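Local coordinates for cell wall surface anchor family protein (Streptococcus pneumoniae, PDB 4OQ1), which probably attaches the pneumococcal pilus to the cell wall, as an ancillary pilin of the pilus base, at residues 119-127 / 138-146; 167-178 / 213-224. The protein carries 3 engineered substitutions. All blocks are in the same frame, centred on the assembly; numbering follows the deposited sequence.

The chain is a string of domains, and the two contacts lie in different ones, in series. Contact 1 (119-127 / 138-146) belongs to the N-terminal domain, where the outgoing chain runs alongside a strand of the eight-stranded sheet, nearly antiparallel to it; contact 2 (167-178 / 213-224) is a strand pair inside the following prealbumin-like (CnaB-type) domain. Their centres are 32 Å apart and their nearest atoms about 10 Å, so neither touches the other. Contact 1 lies about 29 Å from the centre of the elongated chain, contact 2 about 11 Å. Contact 1 joins by side-chain packing and two hydrogen bonds onto backbone carbonyls, contact 2 by a backbone ladder and an arginine grip.

Contact 1 of 2, residues 119-127 / 138-146; sequences VSYPAEFLF and VIVAKKTDT
The ring of Tyr121 carries Lys143 on one face and the carbonyl of Ala141 at its edge. Lys143 CG sits 4.0 Å from the ring centroid, only 6° off the normal, a CH-pi contact made by the aliphatic part of the lysine. In the ring plane, the hydroxyl OH of Tyr121 donates to Ala141 O at 2.7 Å; the same OH is also hydrogen-bonded to Glu35 N, and the two bonds hold the hydroxyl in place. Phe125 has Ile139 CG2 over one face, and its CE2 lies 4.0 Å from CD1 of that isoleucine. With CG of Phe125 between its backbone N and carbonyl carbon, the ring hangs over towards 138-146. Ile139 CD1 also presses on Phe127 CB at 3.4 Å.

Beyond the rings, Thr144 N donates to Pro122 O at 2.8 Å, almost straight at 172° but from above the carbonyl plane. Thr144 CG2 packs 3.3 Å from Pro122 CB, and Asp145 CB lies against Pro122 CG. The extended Lys143 chain, its CG trans to the backbone N, runs on past the tyrosine until NZ donates to a water that in turn donates to Ser120 O. A second water donates to Lys142 O at 2.6 Å and takes a weak bond from Glu124 N.

The two strands belong to one sheet without being neighbours in it: the axes of 120-127 and 138-140 run nearly antiparallel, at 165°, and 9.6 Å apart. Strand 120-129 lies between 106-110 and 114-115 in the sheet. Phe125 and Phe127 reach Leu32 and Leu30 of strand 28-33, which pairs in parallel with 137-140, while Leu126 points away, onto helix 66-73.

Contact 2 of 2, residues 167-178 / 213-224; sequences GFKLVSVARDVS and LPLGNYRFKEVE
Leu170 and Phe220 meet across an antiparallel strand pair of the prealbumin-like domain, a CnaB-type, Ig-like beta fold. Leu170 CD1 stands 3.9 Å from the Phe220 ring centroid, 9° off the normal, while CD2 meets Leu213 CD2 tip to tip. Phe168 turns one ring face to Glu222 CG, their ring and carboxylate planes 39° apart. Phe168 and Phe220 both rest on Leu153 of strand 150-157, the inner side of the sheet.

Between Gly167 and Lys169 the register slips by one: Val223 and Glu224 both face Gly167 in a classic beta bulge. From there the ladder runs regularly through Lys169-Lys221 and Val171-Arg219.

Val171, Arg219 and Lys221 lie on the other side. Arg219 CG is trans to the backbone N (chi1 -178°), and a bend at chi3 brings the guanidinium to Asp176 in the type I' turn 174-177. Val173, its side chain crossing that of Arg219 at about a right angle, sets CG2 over one guanidinium face, and NE pairs with Asp237 in a salt bridge. End-on, NH1 and NH2 grip Asp176 O at 3.0 and 3.1 Å from the same side of its carbonyl plane; less certainly, since Asp176 is poorly ordered, NH2 also bridges to Asp176 OD1 at 3.1 Å.

Contact 1 of 2, residues 119-127 / 138-146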
# COMPACT_ATOMS: atom_id res chain seq x y z
N VAL A 119 16.40 -9.41 -4.11
CA VAL A 119 15.74 -10.46 -4.87
C VAL A 119 16.40 -11.84 -4.69
O VAL A 119 17.59 -11.97 -4.87
CB VAL A 119 15.86 -10.13 -6.37
CG1 VAL A 119 15.48 -11.31 -7.26
CG2 VAL A 119 14.97 -8.99 -6.69
N SER A 120 15.58 -12.84 -4.38
CA SER A 120 16.02 -14.22 -4.31
C SER A 120 15.20 -15.02 -5.31
O SER A 120 13.97 -14.87 -5.34
CB SER A 120 15.76 -14.75 -2.95
OG SER A 120 16.72 -14.18 -2.08
N TYR A 121 15.87 -15.83 -6.13
CA TYR A 121 15.17 -16.75 -7.03
C TYR A 121 15.84 -18.11 -6.91
O TYR A 121 16.66 -18.51 -7.76
CB TYR A 121 15.19 -16.26 -8.42
CG TYR A 121 14.19 -16.97 -9.27
CD1 TYR A 121 13.02 -16.31 -9.69
CD2 TYR A 121 14.37 -18.28 -9.65
CE1 TYR A 121 12.07 -16.97 -10.43
CE2 TYR A 121 13.45 -18.95 -10.42
CZ TYR A 121 12.29 -18.30 -10.81
OH TYR A 121 11.36 -18.97 -11.63
N PRO A 122 15.48 -18.82 -5.84
CA PRO A 122 15.91 -20.19 -5.62
C PRO A 122 15.27 -21.12 -6.60
O PRO A 122 14.12 -21.00 -6.92
CB PRO A 122 15.50 -20.47 -4.19
CG PRO A 122 14.45 -19.48 -3.91
CD PRO A 122 14.65 -18.31 -4.75
N ALA A 123 16.05 -22.12 -7.00
CA ALA A 123 15.68 -23.06 -8.01
C ALA A 123 16.65 -24.27 -8.00
O ALA A 123 17.83 -24.13 -8.19
CB ALA A 123 15.69 -22.37 -9.35
N GLU A 124 16.11 -25.45 -7.85
CA GLU A 124 16.86 -26.64 -7.79
C GLU A 124 16.64 -27.50 -8.97
O GLU A 124 15.53 -28.05 -9.10
CB GLU A 124 16.50 -27.38 -6.58
CG GLU A 124 16.91 -26.55 -5.33
CD GLU A 124 16.47 -27.19 -3.98
OE1 GLU A 124 15.99 -28.33 -3.97
OE2 GLU A 124 16.64 -26.51 -2.95
N PHE A 125 17.68 -27.63 -9.80
CA PHE A 125 17.55 -28.47 -10.98
C PHE A 125 18.91 -28.94 -11.46
O PHE A 125 19.98 -28.42 -11.04
CB PHE A 125 16.81 -27.73 -12.10
CG PHE A 125 17.45 -26.43 -12.51
CD1 PHE A 125 17.27 -25.24 -11.80
CD2 PHE A 125 18.27 -26.39 -13.62
CE1 PHE A 125 17.92 -24.10 -12.19
CE2 PHE A 125 18.88 -25.24 -14.01
CZ PHE A 125 18.68 -24.08 -13.34
N LEU A 126 18.87 -29.82 -12.46
CA LEU A 126 20.09 -30.21 -13.10
C LEU A 126 19.96 -29.78 -14.52
O LEU A 126 18.87 -29.70 -15.04
CB LEU A 126 20.21 -31.75 -13.15
CG LEU A 126 20.31 -32.64 -11.93
CD1 LEU A 126 20.67 -34.05 -12.32
CD2 LEU A 126 21.37 -32.09 -11.04
N PHE A 127 21.09 -29.49 -15.10
CA PHE A 127 21.18 -29.42 -16.55
C PHE A 127 22.42 -30.17 -17.12
O PHE A 127 23.46 -30.21 -16.50
CB PHE A 127 21.09 -27.95 -17.02
CG PHE A 127 22.24 -27.06 -16.66
CD1 PHE A 127 23.33 -26.92 -17.52
CD2 PHE A 127 22.28 -26.45 -15.43
CE1 PHE A 127 24.38 -26.06 -17.25
CE2 PHE A 127 23.36 -25.62 -15.09
CZ PHE A 127 24.41 -25.44 -15.98
N VAL A 138 17.64 -24.47 -23.34
CA VAL A 138 16.58 -23.64 -22.73
C VAL A 138 15.92 -24.35 -21.55
O VAL A 138 15.30 -25.38 -21.73
CB VAL A 138 15.44 -23.30 -23.74
CG1 VAL A 138 14.43 -22.41 -23.09
CG2 VAL A 138 16.04 -22.67 -25.01
N ILE A 139 16.04 -23.80 -20.36
CA ILE A 139 15.34 -24.30 -19.19
C ILE A 139 14.42 -23.24 -18.57
O ILE A 139 14.84 -22.13 -18.28
CB ILE A 139 16.33 -24.72 -18.12
CG1 ILE A 139 17.03 -25.98 -18.62
CG2 ILE A 139 15.66 -24.93 -16.76
CD1 ILE A 139 18.06 -26.52 -17.73
N VAL A 140 13.19 -23.65 -18.30
CA VAL A 140 12.20 -22.80 -17.66
C VAL A 140 12.25 -23.15 -16.16
O VAL A 140 11.74 -24.20 -15.75
CB VAL A 140 10.77 -23.02 -18.24
CG1 VAL A 140 9.81 -21.99 -17.68
CG2 VAL A 140 10.70 -22.99 -19.76
N ALA A 141 12.87 -22.31 -15.34
CA ALA A 141 13.23 -22.73 -13.97
C ALA A 141 12.09 -22.47 -12.97
O ALA A 141 11.57 -21.34 -12.93
CB ALA A 141 14.43 -21.92 -13.52
N LYS A 142 11.69 -23.47 -12.16
CA LYS A 142 10.60 -23.33 -11.26
C LYS A 142 11.21 -22.73 -10.04
O LYS A 142 12.28 -23.12 -9.63
CB LYS A 142 9.97 -24.66 -10.89
CG LYS A 142 8.96 -24.54 -9.76
CD LYS A 142 8.01 -25.72 -9.88
CE LYS A 142 6.70 -25.42 -9.12
NZ LYS A 142 7.04 -25.40 -7.72
N LYS A 143 10.54 -21.71 -9.52
CA LYS A 143 11.02 -21.08 -8.27
C LYS A 143 10.69 -22.00 -7.10
O LYS A 143 9.62 -22.53 -6.97
CB LYS A 143 10.39 -19.66 -8.10
CG LYS A 143 11.03 -18.84 -6.97
CD LYS A 143 10.23 -17.54 -6.72
CE LYS A 143 10.95 -16.74 -5.64
NZ LYS A 143 10.43 -15.36 -5.60
N THR A 144 11.65 -22.12 -6.21
CA THR A 144 11.50 -22.86 -4.99
C THR A 144 11.47 -21.94 -3.71
O THR A 144 11.66 -20.77 -3.78
CB THR A 144 12.62 -23.93 -4.90
OG1 THR A 144 12.44 -24.68 -3.74
CG2 THR A 144 13.88 -23.31 -4.83
N ASP A 145 11.20 -22.53 -2.57
CA ASP A 145 11.22 -21.84 -1.29
C ASP A 145 10.19 -20.75 -1.21
O ASP A 145 10.51 -19.65 -0.88
CB ASP A 145 12.58 -21.19 -1.09
CG ASP A 145 13.65 -22.17 -0.57
OD1 ASP A 145 13.39 -23.39 -0.44
OD2 ASP A 145 14.76 -21.71 -0.27
N THR A 146 8.94 -21.09 -1.55
CA THR A 146 7.88 -20.11 -1.78
C THR A 146 7.03 -19.63 -0.58
O THR A 146 6.22 -18.72 -0.74
CB THR A 146 6.92 -20.58 -2.89
OG1 THR A 146 6.58 -21.96 -2.67
CG2 THR A 146 7.57 -20.43 -4.25
O HOH W 1 11.70 -13.96 -7.25
O HOH W 2 13.42 -25.42 -9.40

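Contact 2 of 2, residues 167-178 / 213-224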
# COMPACT_ATOMS: atom_id res chain seq x y z
N GLY A 167 -8.00 4.10 2.36
CA GLY A 167 -6.53 4.12 2.19
C GLY A 167 -5.74 3.98 3.49
O GLY A 167 -6.17 4.64 4.49
N PHE A 168 -4.73 3.09 3.47
CA PHE A 168 -3.82 2.86 4.64
C PHE A 168 -2.37 3.03 4.18
O PHE A 168 -2.04 2.84 3.01
CB PHE A 168 -4.01 1.47 5.19
CG PHE A 168 -5.29 1.28 5.95
CD1 PHE A 168 -6.41 0.96 5.35
CD2 PHE A 168 -5.31 1.38 7.33
CE1 PHE A 168 -7.59 0.73 6.08
CE2 PHE A 168 -6.48 1.21 8.07
CZ PHE A 168 -7.62 0.86 7.44
N LYS A 169 -1.51 3.50 5.08
CA LYS A 169 -0.08 3.30 4.85
C LYS A 169 0.41 2.29 5.84
O LYS A 169 -0.12 2.10 6.97
CB LYS A 169 0.71 4.62 4.97
CG LYS A 169 0.47 5.58 3.84
CD LYS A 169 1.32 6.84 4.01
CE LYS A 169 0.97 8.02 3.12
NZ LYS A 169 0.99 7.75 1.65
N LEU A 170 1.40 1.52 5.40
CA LEU A 170 2.04 0.50 6.18
C LEU A 170 3.44 0.96 6.62
O LEU A 170 4.25 1.30 5.83
CB LEU A 170 2.17 -0.68 5.31
CG LEU A 170 2.87 -1.91 5.86
CD1 LEU A 170 2.05 -2.43 7.03
CD2 LEU A 170 2.96 -2.97 4.74
N VAL A 171 3.69 0.92 7.92
CA VAL A 171 4.92 1.26 8.51
C VAL A 171 5.38 0.12 9.47
O VAL A 171 4.58 -0.65 9.98
CB VAL A 171 4.84 2.55 9.35
CG1 VAL A 171 4.32 3.68 8.49
CG2 VAL A 171 4.01 2.35 10.63
N SER A 172 6.68 -0.07 9.57
CA SER A 172 7.25 -1.05 10.50
C SER A 172 7.43 -0.27 11.78
O SER A 172 7.48 0.95 11.78
CB SER A 172 8.62 -1.57 10.01
OG SER A 172 9.51 -0.48 9.81
N VAL A 173 7.55 -1.01 12.85
CA VAL A 173 7.61 -0.52 14.18
C VAL A 173 8.85 -1.06 14.91
O VAL A 173 9.08 -2.27 14.94
CB VAL A 173 6.40 -1.01 14.96
CG1 VAL A 173 6.56 -0.69 16.46
CG2 VAL A 173 5.15 -0.42 14.42
N ALA A 174 9.62 -0.16 15.53
CA ALA A 174 10.73 -0.59 16.34
C ALA A 174 10.60 0.03 17.71
O ALA A 174 10.56 1.24 17.82
CB ALA A 174 12.06 -0.19 15.67
N ARG A 175 10.51 -0.78 18.75
CA ARG A 175 10.34 -0.24 20.12
C ARG A 175 9.22 0.80 20.15
O ARG A 175 9.49 1.95 20.51
CB ARG A 175 11.65 0.43 20.59
CG ARG A 175 12.95 -0.32 20.29
CD ARG A 175 12.91 -1.80 20.67
NE ARG A 175 14.25 -2.28 21.07
CZ ARG A 175 14.70 -3.54 20.99
NH1 ARG A 175 13.93 -4.53 20.53
NH2 ARG A 175 15.94 -3.81 21.38
N ASP A 176 8.04 0.44 19.62
CA ASP A 176 6.82 1.28 19.57
C ASP A 176 6.71 2.43 18.54
O ASP A 176 5.63 3.01 18.34
CB ASP A 176 6.51 1.84 20.97
CG ASP A 176 5.01 2.16 21.18
OD1 ASP A 176 4.21 2.14 20.22
OD2 ASP A 176 4.64 2.45 22.34
N VAL A 177 7.82 2.79 17.90
CA VAL A 177 7.84 3.97 17.05
C VAL A 177 7.66 3.47 15.63
O VAL A 177 8.22 2.45 15.30
CB VAL A 177 9.22 4.60 17.18
CG1 VAL A 177 9.52 5.56 16.03
CG2 VAL A 177 9.42 5.19 18.57
N SER A 178 6.94 4.20 14.82
CA SER A 178 6.86 3.97 13.37
C SER A 178 8.24 4.19 12.72
O SER A 178 8.74 5.33 12.50
CB SER A 178 5.79 4.86 12.74
OG SER A 178 4.50 4.47 13.24
N LEU A 213 6.31 -9.67 3.80
CA LEU A 213 6.87 -8.84 4.79
C LEU A 213 7.89 -9.63 5.66
O LEU A 213 7.60 -10.73 6.04
CB LEU A 213 5.77 -8.33 5.73
CG LEU A 213 4.82 -7.27 5.10
CD1 LEU A 213 3.70 -7.00 6.08
CD2 LEU A 213 5.50 -5.97 4.63
N PRO A 214 9.05 -9.04 5.99
CA PRO A 214 9.90 -9.69 6.97
C PRO A 214 9.15 -9.91 8.27
O PRO A 214 8.17 -9.21 8.55
CB PRO A 214 11.04 -8.69 7.21
CG PRO A 214 11.01 -7.74 6.08
CD PRO A 214 9.72 -7.89 5.36
N LEU A 215 9.54 -10.94 9.02
CA LEU A 215 9.10 -11.08 10.39
C LEU A 215 9.31 -9.77 11.19
O LEU A 215 10.31 -9.10 11.04
CB LEU A 215 9.81 -12.24 11.06
CG LEU A 215 9.64 -13.62 10.38
CD1 LEU A 215 10.50 -14.63 11.12
CD2 LEU A 215 8.20 -14.05 10.35
N GLY A 216 8.32 -9.41 12.01
CA GLY A 216 8.45 -8.24 12.80
C GLY A 216 7.10 -7.59 13.14
O GLY A 216 6.02 -8.20 12.94
N ASN A 217 7.21 -6.35 13.60
CA ASN A 217 6.07 -5.56 14.10
C ASN A 217 5.74 -4.48 13.08
O ASN A 217 6.65 -3.82 12.55
CB ASN A 217 6.39 -4.91 15.42
CG ASN A 217 6.55 -5.93 16.52
OD1 ASN A 217 5.65 -6.70 16.77
ND2 ASN A 217 7.74 -5.99 17.13
N TYR A 218 4.43 -4.41 12.78
CA TYR A 218 3.95 -3.48 11.74
C TYR A 218 2.72 -2.71 12.27
O TYR A 218 2.10 -3.13 13.22
CB TYR A 218 3.58 -4.22 10.40
CG TYR A 218 4.79 -4.82 9.75
CD1 TYR A 218 5.17 -6.13 10.07
CD2 TYR A 218 5.61 -4.08 8.91
CE1 TYR A 218 6.29 -6.68 9.54
CE2 TYR A 218 6.79 -4.60 8.39
CZ TYR A 218 7.12 -5.94 8.68
OH TYR A 218 8.25 -6.51 8.10
N ARG A 219 2.36 -1.66 11.53
CA ARG A 219 1.21 -0.82 11.84
C ARG A 219 0.59 -0.36 10.51
O ARG A 219 1.31 0.14 9.62
CB ARG A 219 1.77 0.31 12.59
CG ARG A 219 0.88 1.35 13.12
CD ARG A 219 1.79 2.10 14.12
NE ARG A 219 2.03 1.47 15.42
CZ ARG A 219 2.90 1.95 16.31
NH1 ARG A 219 3.68 2.96 16.01
NH2 ARG A 219 3.10 1.39 17.47
N PHE A 220 -0.73 -0.57 10.39
CA PHE A 220 -1.50 -0.03 9.30
C PHE A 220 -2.16 1.30 9.78
O PHE A 220 -2.90 1.29 10.75
CB PHE A 220 -2.56 -1.01 8.84
CG PHE A 220 -2.08 -2.12 8.02
CD1 PHE A 220 -2.20 -2.07 6.65
CD2 PHE A 220 -1.66 -3.32 8.61
CE1 PHE A 220 -1.78 -3.15 5.87
CE2 PHE A 220 -1.28 -4.40 7.82
CZ PHE A 220 -1.33 -4.30 6.46
N LYS A 221 -1.82 2.43 9.13
CA LYS A 221 -2.35 3.72 9.48
C LYS A 221 -3.37 4.19 8.55
O LYS A 221 -3.14 4.22 7.35
CB LYS A 221 -1.23 4.77 9.54
CG LYS A 221 0.02 4.34 10.22
CD LYS A 221 1.06 5.45 10.18
CE LYS A 221 0.70 6.69 10.97
NZ LYS A 221 0.78 6.32 12.41
N GLU A 222 -4.55 4.55 9.07
CA GLU A 222 -5.69 4.90 8.19
C GLU A 222 -5.63 6.36 7.70
O GLU A 222 -6.38 7.22 8.17
CB GLU A 222 -7.02 4.63 8.89
CG GLU A 222 -8.19 4.78 7.97
CD GLU A 222 -9.50 4.21 8.56
OE1 GLU A 222 -9.47 3.57 9.60
OE2 GLU A 222 -10.55 4.51 7.96
N VAL A 223 -4.77 6.61 6.74
CA VAL A 223 -4.49 7.94 6.26
C VAL A 223 -5.57 8.51 5.38
O VAL A 223 -5.69 9.72 5.32
CB VAL A 223 -3.12 8.02 5.49
CG1 VAL A 223 -2.02 7.80 6.50
CG2 VAL A 223 -3.09 7.06 4.29
N GLU A 224 -6.38 7.64 4.73
CA GLU A 224 -7.44 8.08 3.86
C GLU A 224 -8.81 7.36 4.11
O GLU A 224 -9.23 6.55 3.31
CB GLU A 224 -7.02 7.90 2.44
CG GLU A 224 -7.56 8.93 1.49
CD GLU A 224 -6.99 8.67 0.10
OE1 GLU A 224 -5.78 8.38 0.02
OE2 GLU A 224 -7.75 8.76 -0.92
O HOH W 3 9.73 -4.97 13.91
O HOH W 4 2.68 5.77 14.17